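Local atomic coordinates of Alpha/beta fold hydrolase (Pseudomonas aeruginosa, PDB entry 6I8W), a protein that acts as a membrane phospholipase A and virulence factor, an alpha/beta hydrolase that probably hydrolyses ester bonds of membrane phospholipids. Residues V33-A38 and D74-L79; L40-V45 and A53-G58. One frame throughout, in Å; residues are numbered along the deposited sequence. Where two conformers were deposited one is given.

From the N terminus the chain runs along the long helix 3-38, whose last turns enter contact 1. It then passes directly into strand 41-47, which pairs in contact 2 with strand 50-57 and closes a short hairpin loop. After strand 64-68 the chain comes back as the segment 74-79, which runs into helix 79-82, and completes contact 1. The hairpin of contact 2 is therefore nested inside the larger loop closed by contact 1. The two contacts meet through Arg-35 with Glu-42 and Leu-79 with Leu-55. Together they tie the N-terminal helix to the loop after strand 64-68 and to the edge of the central sheet.

Contact 1: V33-A38 and D74-L79; sequences VERGLA and DKDNWL. With BOG (octyl beta-D-glucopyranoside), chain D; MYR (myristic acid), chain C.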
ATOM      1  N   VAL A  33      -9.076  -9.645 -13.707  1.00 35.43           N
ATOM      2  CA  VAL A  33      -9.151 -10.950 -13.050  1.00 35.73           C
ATOM      3  C   VAL A  33      -9.041 -10.848 -11.531  1.00 35.59           C
ATOM      4  O   VAL A  33      -9.903 -11.337 -10.791  1.00 30.53           O
ATOM      5  CB  VAL A  33      -8.035 -11.902 -13.555  1.00 31.88           C
ATOM      6  CG1 VAL A  33      -7.978 -13.193 -12.705  1.00 34.23           C
ATOM      7  CG2 VAL A  33      -8.255 -12.244 -15.007  1.00 34.03           C
ATOM      8  N   GLU A  34      -7.985 -10.190 -11.062  1.00 31.38           N
ATOM      9  CA  GLU A  34      -7.716 -10.154  -9.637  1.00 31.31           C
ATOM     10  C   GLU A  34      -8.761  -9.320  -8.884  1.00 34.58           C
ATOM     11  O   GLU A  34      -9.175  -9.695  -7.795  1.00 30.59           O
ATOM     12  CB  GLU A  34      -6.294  -9.639  -9.383  1.00 29.18           C
ATOM     13  CG  GLU A  34      -5.196 -10.616  -9.908  1.00 35.42           C
ATOM     14  CD  GLU A  34      -5.034 -11.902  -9.079  1.00 39.08           C
ATOM     15  OE1 GLU A  34      -5.334 -11.897  -7.863  1.00 34.28           O
ATOM     16  OE2 GLU A  34      -4.556 -12.914  -9.637  1.00 35.56           O
ATOM     17  N   ARG A  35      -9.177  -8.185  -9.445  1.00 30.21           N
ATOM     18  CA  ARG A  35     -10.242  -7.397  -8.814  1.00 28.80           C
ATOM     19  C   ARG A  35     -11.567  -8.179  -8.822  1.00 31.02           C
ATOM     20  O   ARG A  35     -12.316  -8.168  -7.845  1.00 30.75           O
ATOM     21  CB  ARG A  35     -10.414  -6.037  -9.511  1.00 25.42           C
ATOM     22  CG  ARG A  35      -9.187  -5.122  -9.362  1.00 28.99           C
ATOM     23  CD  ARG A  35      -9.300  -3.874 -10.238  1.00 31.25           C
ATOM     24  NE  ARG A  35      -8.140  -3.001 -10.082  1.00 27.68           N
ATOM     25  CZ  ARG A  35      -8.016  -1.821 -10.671  1.00 30.01           C
ATOM     26  NH1 ARG A  35      -8.992  -1.366 -11.449  1.00 31.60           N
ATOM     27  NH2 ARG A  35      -6.927  -1.087 -10.458  1.00 29.32           N
ATOM     28  N   GLY A  36     -11.866  -8.837  -9.938  1.00 31.31           N
ATOM     29  CA  GLY A  36     -13.104  -9.589 -10.062  1.00 33.16           C
ATOM     30  C   GLY A  36     -13.159 -10.732  -9.049  1.00 34.45           C
ATOM     31  O   GLY A  36     -14.194 -10.967  -8.411  1.00 33.33           O
ATOM     32  N   LEU A  37     -12.047 -11.440  -8.888  1.00 29.76           N
ATOM     33  CA  LEU A  37     -11.997 -12.523  -7.901  1.00 33.50           C
ATOM     34  C   LEU A  37     -12.176 -11.997  -6.475  1.00 35.44           C
ATOM     35  O   LEU A  37     -12.708 -12.687  -5.624  1.00 29.81           O
ATOM     36  CB  LEU A  37     -10.690 -13.306  -8.010  1.00 30.53           C
ATOM     37  CG  LEU A  37     -10.536 -14.217  -9.236  1.00 32.68           C
ATOM     38  CD1 LEU A  37      -9.100 -14.708  -9.309  1.00 32.68           C
ATOM     39  CD2 LEU A  37     -11.511 -15.416  -9.175  1.00 37.98           C
ATOM     40  N   ALA A  38     -11.762 -10.760  -6.232  1.00 28.10           N
ATOM     41  CA  ALA A  38     -11.874 -10.186  -4.896  1.00 29.50           C
ATOM     42  C   ALA A  38     -13.216  -9.503  -4.682  1.00 34.81           C
ATOM     43  O   ALA A  38     -13.532  -9.085  -3.568  1.00 35.96           O
ATOM     44  CB  ALA A  38     -10.757  -9.204  -4.661  1.00 28.14           C
ATOM     45  N   ASP A  74       0.198   0.789  -4.625  1.00 33.47           N
ATOM     46  CA  ASP A  74      -1.132   1.289  -4.964  1.00 31.76           C
ATOM     47  C   ASP A  74      -2.196   0.335  -4.424  1.00 30.31           C
ATOM     48  O   ASP A  74      -1.880  -0.656  -3.763  1.00 29.91           O
ATOM     49  CB  ASP A  74      -1.302   1.491  -6.485  1.00 34.90           C
ATOM     50  CG  ASP A  74      -1.070   0.209  -7.299  1.00 36.56           C
ATOM     51  OD1 ASP A  74      -1.517  -0.877  -6.891  1.00 36.78           O
ATOM     52  OD2 ASP A  74      -0.460   0.297  -8.376  1.00 48.49           O
ATOM     53  N   LYS A  75      -3.453   0.642  -4.719  1.00 28.43           N
ATOM     54  CA  LYS A  75      -4.578  -0.106  -4.163  1.00 26.45           C
ATOM     55  C   LYS A  75      -4.581  -1.569  -4.611  1.00 29.25           C
ATOM     56  O   LYS A  75      -5.153  -2.428  -3.926  1.00 26.61           O
ATOM     57  CB  LYS A  75      -5.901   0.573  -4.542  1.00 27.46           C
ATOM     58  CG  LYS A  75      -6.168   0.654  -6.033  1.00 33.50           C
ATOM     59  CD  LYS A  75      -7.248   1.698  -6.327  1.00 31.54           C
ATOM     60  CE  LYS A  75      -7.571   1.780  -7.809  1.00 31.74           C
ATOM     61  NZ  LYS A  75      -6.376   2.121  -8.628  1.00 34.14           N
ATOM     62  N   ASP A  76      -3.958  -1.871  -5.748  1.00 26.62           N
ATOM     63  CA  ASP A  76      -3.940  -3.274  -6.212  1.00 28.82           C
ATOM     64  C   ASP A  76      -3.034  -4.177  -5.356  1.00 32.87           C
ATOM     65  O   ASP A  76      -3.085  -5.398  -5.498  1.00 30.53           O
ATOM     66  CB  ASP A  76      -3.503  -3.367  -7.678  1.00 29.83           C
ATOM     67  CG  ASP A  76      -4.586  -2.902  -8.645  1.00 35.11           C
ATOM     68  OD1 ASP A  76      -5.775  -3.204  -8.418  1.00 37.28           O
ATOM     69  OD2 ASP A  76      -4.252  -2.256  -9.655  1.00 35.88           O
ATOM     70  N   ASN A  77      -2.220  -3.600  -4.465  1.00 30.35           N
ATOM     71  CA  ASN A  77      -1.498  -4.403  -3.462  1.00 28.76           C
ATOM     72  C   ASN A  77      -2.428  -5.265  -2.597  1.00 29.64           C
ATOM     73  O   ASN A  77      -2.005  -6.268  -2.024  1.00 29.24           O
ATOM     74  CB  ASN A  77      -0.689  -3.514  -2.518  1.00 28.46           C
ATOM     75  CG  ASN A  77       0.761  -3.333  -2.943  1.00 37.21           C
ATOM     76  OD1 ASN A  77       1.636  -3.185  -2.092  1.00 40.87           O
ATOM     77  ND2 ASN A  77       1.024  -3.356  -4.243  1.00 33.07           N
ATOM     78  N   TRP A  78      -3.682  -4.848  -2.490  1.00 27.07           N
ATOM     79  CA  TRP A  78      -4.615  -5.446  -1.534  1.00 23.74           C
ATOM     80  C   TRP A  78      -5.559  -6.509  -2.081  1.00 24.66           C
ATOM     81  O   TRP A  78      -6.353  -7.048  -1.313  1.00 24.40           O
ATOM     82  CB  TRP A  78      -5.475  -4.337  -0.903  1.00 25.11           C
ATOM     83  CG  TRP A  78      -4.670  -3.333  -0.103  1.00 23.34           C
ATOM     84  CD1 TRP A  78      -4.318  -2.050  -0.471  1.00 23.89           C
ATOM     85  CD2 TRP A  78      -4.124  -3.547   1.199  1.00 24.69           C
ATOM     86  NE1 TRP A  78      -3.572  -1.462   0.546  1.00 25.76           N
ATOM     87  CE2 TRP A  78      -3.450  -2.366   1.577  1.00 26.61           C
ATOM     88  CE3 TRP A  78      -4.158  -4.630   2.099  1.00 26.44           C
ATOM     89  CZ2 TRP A  78      -2.817  -2.237   2.817  1.00 29.77           C
ATOM     90  CZ3 TRP A  78      -3.524  -4.505   3.305  1.00 29.20           C
ATOM     91  CH2 TRP A  78      -2.863  -3.315   3.664  1.00 26.78           C
ATOM     92  N   LEU A  79      -5.490  -6.817  -3.378  1.00 25.98           N
ATOM     93  CA  LEU A  79      -6.558  -7.616  -4.016  1.00 27.38           C
ATOM     94  C   LEU A  79      -6.755  -9.004  -3.415  1.00 28.66           C
ATOM     95  O   LEU A  79      -7.878  -9.409  -3.112  1.00 25.81           O
ATOM     96  CB  LEU A  79      -6.291  -7.770  -5.522  1.00 23.58           C
ATOM     97  CG  LEU A  79      -6.069  -6.427  -6.236  1.00 31.28           C
ATOM     98  CD1 LEU A  79      -5.966  -6.611  -7.748  1.00 31.20           C
ATOM     99  CD2 LEU A  79      -7.178  -5.465  -5.877  1.00 26.73           C
TER
HETATM  100  C1  BOG D 402      -0.674 -13.889 -12.328  1.00 58.67           C
HETATM  101  O1  BOG D 402      -0.267 -12.936 -11.344  1.00 55.54           O
HETATM  102  C2  BOG D 402      -0.087 -15.246 -11.916  1.00 61.82           C
HETATM  103  O2  BOG D 402       1.266 -15.300 -12.364  1.00 63.33           O
HETATM  104  C3  BOG D 402      -0.843 -16.460 -12.452  1.00 70.37           C
HETATM  105  O3  BOG D 402      -0.362 -17.682 -11.870  1.00 64.87           O
HETATM  106  C4  BOG D 402      -2.313 -16.268 -12.131  1.00 79.12           C
HETATM  107  O4  BOG D 402      -3.076 -17.437 -12.486  1.00 82.44           O
HETATM  108  C5  BOG D 402      -2.742 -15.033 -12.922  1.00 75.86           C
HETATM  109  O5  BOG D 402      -2.104 -13.857 -12.401  1.00 72.51           O
HETATM  110  C6  BOG D 402      -4.260 -14.850 -12.968  1.00 67.37           C
HETATM  111  O6  BOG D 402      -4.699 -13.871 -12.025  1.00 46.38           O
HETATM  112  C1' BOG D 402      -0.673 -11.604 -11.639  1.00 56.56           C
HETATM  113  C2' BOG D 402      -0.509 -10.757 -10.385  1.00 53.11           C
HETATM  114  C3' BOG D 402       0.657 -11.285  -9.566  1.00 58.11           C
HETATM  115  C4' BOG D 402       1.045 -10.338  -8.446  1.00 57.86           C
HETATM  116  C5' BOG D 402       2.560 -10.350  -8.298  1.00 61.72           C
HETATM  117  C6' BOG D 402       2.994  -9.687  -7.001  1.00 61.78           C
HETATM  118  C7' BOG D 402       4.437  -9.214  -7.105  1.00 61.53           C
HETATM  119  C8' BOG D 402       5.342 -10.357  -7.501  1.00 59.72           C
HETATM  120  C1  MYR C 401       6.106  -1.233  -0.521  1.00 81.92           C
HETATM  121  O1  MYR C 401       5.070  -1.227   0.185  1.00 77.46           O
HETATM  122  O2  MYR C 401       7.132  -0.587  -0.209  1.00 82.11           O
HETATM  123  C2  MYR C 401       6.150  -2.119  -1.751  1.00 80.15           C
HETATM  124  C3  MYR C 401       4.810  -2.833  -1.931  1.00 69.99           C
HETATM  125  C4  MYR C 401       4.912  -3.976  -2.937  1.00 66.56           C
HETATM  126  C5  MYR C 401       5.156  -3.472  -4.351  1.00 63.01           C
HETATM  127  C6  MYR C 401       5.007  -4.622  -5.339  1.00 65.35           C
HETATM  128  C7  MYR C 401       3.858  -4.388  -6.315  1.00 67.06           C
HETATM  129  C8  MYR C 401       3.073  -5.676  -6.552  1.00 65.83           C
HETATM  130  C9  MYR C 401       2.659  -5.839  -8.014  1.00 64.54           C
HETATM  131  C10 MYR C 401       1.159  -5.630  -8.181  1.00 61.49           C
HETATM  132  C11 MYR C 401       0.665  -6.098  -9.546  1.00 58.99           C
HETATM  133  C12 MYR C 401      -0.718  -5.526  -9.835  1.00 56.92           C
HETATM  134  C13 MYR C 401      -1.518  -6.462 -10.727  1.00 55.81           C
HETATM  135  C14 MYR C 401      -2.954  -6.530 -10.259  1.00 48.84           C
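Asp-76 OD2 is held between two arginines: Arg-35 NH2 donates to it at 3.0 Å, and Arg-31 NE forms a second salt bridge with it. Asp-76 OD1 accepts from Arg-35 NE at 2.9 Å through its syn lone pair, and Arg-35 NH2 adds a weak bond to OD1 at 3.2 Å. The salt bridge is thus side-on, which restrains rotation of the carboxylate. The guanidinium and carboxylate planes are turned 35° apart; OD1 lies almost in the guanidinium plane and OD2 is tilted out of it. Arginine suits this place because its chain, extended from CG to NE, carries the guanidinium to Asp-76, while NH1 serves the salt bridge to Glu-42.

Asp-74 OD1 accepts from the backbone N of Asp-76 at 2.9 Å in an Asx turn, which steadies the 3-10 turn carrying the carboxylate. Lys-75 NZ comes within 3.7 Å of Arg-35 NH2, a like-charge approach probably offset by Asp-76 and by Asp-95, the salt-bridge partner of the lysine.

The apolar part centres on Leu-79, whose CD1 lies 3.5 Å from Glu-34 CB and also against Arg-35 CG and the terminal carbon of the bound myristic acid. Separately, the small Ala-38 can come close to the backbone, its CB 3.3 Å from Leu-79 O. The Glu-34 chain is bent at chi2 (-72°), which turns the carboxylate to the detergent: OE2 accepts from O6 of octyl glucoside at 2.6 Å, while OE1 is salt-bridged to Arg-80.

The contact thus presses the last turns of helix 3-38 onto the loop leading into helix 79-82, with Leu-55 of strand 50-57 touching Arg-35, Lys-75, Asp-76 and Leu-79, and Ala-93 of strand 90-94 beside Lys-75.

Contact 2: L40-V45 and A53-G58; sequences LSEHSV and AYLEGG. With CO2 (carbon dioxide), chain F.
His-43 CB sits over one face of the Tyr-54 ring, 3.9 Å from the centroid and offset toward the rim, in a CH-pi contact. The two rings themselves meet obliquely, with planes 37° apart. Tyr-54 CG lies between its backbone N and carbonyl carbon (chi1 65°), which brings the ring under the neighbouring strand, where Val-45 CG1 touches CE1 at 3.8 Å. A broad, flat aromatic suits this place, serving both residues at once.

On the same face, Glu-56 OE1 approaches His-43 CD2 at 3.7 Å, carboxylate and imidazole nearly perpendicular; OE2 is hydrogen-bonded to His-90. At the imidazole edge, in its plane, lies O1 of a bound carbon dioxide, 3.4 Å from His-43 CB.

Glu-42 and Leu-55 point to the other face, Leu-55 CD2 packing on Glu-42 CB. The Glu-42 chain runs extended, its OE1 held by Arg-35 and its OE2 beside the methyl of Ala-53, with a long, weak ion pair to Lys-75. At the strand's start, Leu-40 CD2 reaches 3.6 Å from Gly-57 N, an approach permitted by the missing glycine side chain.

The backbone ladder alternates the bridged side chains between the two faces. His-43/Tyr-54 is a hydrogen-bonded pair, with His-43 N to Tyr-54 O at 2.8 Å and Tyr-54 N to His-43 O at 2.9 Å; Ser-41/Glu-56 is another, its Ser-41 OG and Glu-56 O bridged by water. Glu-42/Leu-55 and Ser-44/Ala-53 are non-hydrogen-bonded pairs. Farther out, Phe-122 meets the Tyr-54 ring edge-to-face, and strand 50-57 is also backbone-bonded to strand 90-94, Leu-55 with Ala-93 and Gly-57 with Val-91.

The arrangement is a twisted antiparallel beta hairpin, the strands running at 136°, and it forms the first two strands at the edge of the eight-stranded mixed sheet characteristic of the alpha/beta hydrolase fold.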
ATOM      1  N   LEU A  40     -13.996  -6.614  -6.109  1.00 27.75           N
ATOM      2  CA  LEU A  40     -13.700  -5.173  -6.033  1.00 25.76           C
ATOM      3  C   LEU A  40     -13.895  -4.486  -7.383  1.00 33.03           C
ATOM      4  O   LEU A  40     -13.560  -5.053  -8.405  1.00 33.98           O
ATOM      5  CB  LEU A  40     -12.263  -4.946  -5.574  1.00 28.98           C
ATOM      6  CG  LEU A  40     -11.941  -5.483  -4.173  1.00 30.03           C
ATOM      7  CD1 LEU A  40     -10.427  -5.469  -3.932  1.00 27.86           C
ATOM      8  CD2 LEU A  40     -12.659  -4.628  -3.129  1.00 25.38           C
ATOM      9  N   SER A  41     -14.442  -3.279  -7.376  1.00 28.31           N
ATOM     10  CA  SER A  41     -14.531  -2.481  -8.593  1.00 35.35           C
ATOM     11  C   SER A  41     -13.999  -1.078  -8.322  1.00 33.23           C
ATOM     12  O   SER A  41     -13.952  -0.628  -7.167  1.00 31.78           O
ATOM     13  CB  SER A  41     -15.967  -2.453  -9.117  1.00 45.08           C
ATOM     14  OG  SER A  41     -16.848  -1.922  -8.149  1.00 56.28           O
ATOM     15  N   GLU A  42     -13.588  -0.398  -9.388  1.00 30.29           N
ATOM     16  CA  GLU A  42     -12.900   0.892  -9.277  1.00 32.64           C
ATOM     17  C   GLU A  42     -13.828   2.099  -9.399  1.00 41.30           C
ATOM     18  O   GLU A  42     -14.730   2.124 -10.230  1.00 35.66           O
ATOM     19  CB  GLU A  42     -11.786   0.979 -10.329  1.00 33.50           C
ATOM     20  CG  GLU A  42     -10.986   2.292 -10.249  1.00 40.00           C
ATOM     21  CD  GLU A  42      -9.723   2.279 -11.102  1.00 53.39           C
ATOM     22  OE1 GLU A  42      -9.530   1.321 -11.877  1.00 40.16           O
ATOM     23  OE2 GLU A  42      -8.918   3.233 -10.998  1.00 58.52           O
ATOM     24  N   HIS A  43     -13.587   3.102  -8.558  1.00 30.94           N
ATOM     25  CA  HIS A  43     -14.318   4.352  -8.589  1.00 33.61           C
ATOM     26  C   HIS A  43     -13.328   5.480  -8.379  1.00 37.93           C
ATOM     27  O   HIS A  43     -12.144   5.234  -8.165  1.00 34.75           O
ATOM     28  CB  HIS A  43     -15.386   4.376  -7.490  1.00 35.67           C
ATOM     29  CG  HIS A  43     -16.273   3.175  -7.498  1.00 43.84           C
ATOM     30  ND1 HIS A  43     -17.399   3.087  -8.288  1.00 48.17           N
ATOM     31  CD2 HIS A  43     -16.178   1.992  -6.843  1.00 44.88           C
ATOM     32  CE1 HIS A  43     -17.971   1.909  -8.102  1.00 48.62           C
ATOM     33  NE2 HIS A  43     -17.249   1.227  -7.234  1.00 47.62           N
ATOM     34  N   SER A  44     -13.814   6.714  -8.437  1.00 35.57           N
ATOM     35  CA  SER A  44     -12.990   7.847  -8.062  0.92 40.96           C
ATOM     36  C   SER A  44     -13.848   8.917  -7.417  1.00 40.04           C
ATOM     37  O   SER A  44     -15.060   8.976  -7.627  1.00 37.33           O
ATOM     38  CB  SER A  44     -12.246   8.413  -9.271  0.92 45.68           C
ATOM     39  OG  SER A  44     -13.123   9.113 -10.119  0.92 47.03           O
ATOM     40  N   VAL A  45     -13.214   9.734  -6.580  1.00 37.55           N
ATOM     41  CA  VAL A  45     -13.901  10.837  -5.935  1.00 39.39           C
ATOM     42  C   VAL A  45     -12.911  11.984  -5.763  1.00 35.51           C
ATOM     43  O   VAL A  45     -11.723  11.764  -5.506  1.00 36.32           O
ATOM     44  CB  VAL A  45     -14.517  10.401  -4.569  1.00 42.55           C
ATOM     45  CG1 VAL A  45     -13.448   9.908  -3.622  1.00 38.95           C
ATOM     46  CG2 VAL A  45     -15.323  11.552  -3.945  1.00 42.53           C
ATOM     47  N   ALA A  53      -8.486   7.735  -6.760  1.00 34.52           N
ATOM     48  CA  ALA A  53      -8.980   6.471  -7.272  1.00 34.72           C
ATOM     49  C   ALA A  53      -9.084   5.471  -6.129  1.00 32.82           C
ATOM     50  O   ALA A  53      -8.243   5.461  -5.221  1.00 29.65           O
ATOM     51  CB  ALA A  53      -8.052   5.922  -8.387  1.00 31.12           C
ATOM     52  N   TYR A  54     -10.108   4.628  -6.160  1.00 28.72           N
ATOM     53  CA  TYR A  54     -10.222   3.615  -5.124  1.00 27.56           C
ATOM     54  C   TYR A  54     -10.966   2.398  -5.607  1.00 34.13           C
ATOM     55  O   TYR A  54     -11.681   2.441  -6.601  1.00 28.51           O
ATOM     56  CB  TYR A  54     -10.900   4.187  -3.863  1.00 31.87           C
ATOM     57  CG  TYR A  54     -12.352   4.636  -3.992  1.00 28.48           C
ATOM     58  CD1 TYR A  54     -12.673   5.887  -4.510  1.00 31.30           C
ATOM     59  CD2 TYR A  54     -13.401   3.815  -3.558  1.00 30.87           C
ATOM     60  CE1 TYR A  54     -14.005   6.317  -4.622  1.00 30.69           C
ATOM     61  CE2 TYR A  54     -14.744   4.243  -3.655  1.00 31.50           C
ATOM     62  CZ  TYR A  54     -15.029   5.487  -4.185  1.00 40.05           C
ATOM     63  OH  TYR A  54     -16.338   5.909  -4.281  1.00 35.89           O
ATOM     64  N   LEU A  55     -10.747   1.298  -4.903  1.00 27.62           N
ATOM     65  CA  LEU A  55     -11.509   0.077  -5.122  1.00 30.14           C
ATOM     66  C   LEU A  55     -12.520  -0.068  -4.012  1.00 31.81           C
ATOM     67  O   LEU A  55     -12.260   0.343  -2.865  1.00 29.96           O
ATOM     68  CB  LEU A  55     -10.597  -1.144  -5.150  1.00 24.96           C
ATOM     69  CG  LEU A  55      -9.549  -1.156  -6.262  1.00 34.17           C
ATOM     70  CD1 LEU A  55      -8.636  -2.358  -6.107  1.00 28.68           C
ATOM     71  CD2 LEU A  55     -10.214  -1.151  -7.641  1.00 33.65           C
ATOM     72  N   GLU A  56     -13.661  -0.662  -4.338  1.00 30.70           N
ATOM     73  CA  GLU A  56     -14.703  -0.898  -3.345  1.00 33.74           C
ATOM     74  C   GLU A  56     -15.409  -2.238  -3.584  1.00 32.14           C
ATOM     75  O   GLU A  56     -15.609  -2.645  -4.733  1.00 30.65           O
ATOM     76  CB  GLU A  56     -15.712   0.249  -3.371  1.00 35.53           C
ATOM     77  CG  GLU A  56     -16.801   0.144  -2.321  1.00 40.64           C
ATOM     78  CD  GLU A  56     -17.835   1.248  -2.453  1.00 50.30           C
ATOM     79  OE1 GLU A  56     -17.915   1.858  -3.538  1.00 49.76           O
ATOM     80  OE2 GLU A  56     -18.566   1.501  -1.479  1.00 52.68           O
ATOM     81  N   GLY A  57     -15.784  -2.926  -2.503  1.00 33.52           N
ATOM     82  CA  GLY A  57     -16.490  -4.197  -2.626  1.00 34.34           C
ATOM     83  C   GLY A  57     -17.220  -4.536  -1.343  1.00 35.70           C
ATOM     84  O   GLY A  57     -17.041  -3.862  -0.329  1.00 30.62           O
ATOM     85  N   GLY A  58     -18.053  -5.568  -1.385  1.00 34.45           N
ATOM     86  CA  GLY A  58     -18.808  -5.970  -0.215  1.00 35.39           C
ATOM     87  C   GLY A  58     -20.045  -5.111  -0.040  1.00 42.84           C
ATOM     88  O   GLY A  58     -20.275  -4.178  -0.800  1.00 39.86           O
TER
HETATM   89  C   CO2 F 404     -16.051   6.962 -10.486  1.00 71.51           C
HETATM   90  O1  CO2 F 404     -16.724   6.640  -9.631  1.00 58.41           O
HETATM   91  O2  CO2 F 404     -15.375   7.284 -11.340  1.00 75.86           O
HETATM   92  O   HOH W   1     -17.692  -4.087  -6.420  1.00 45.44           O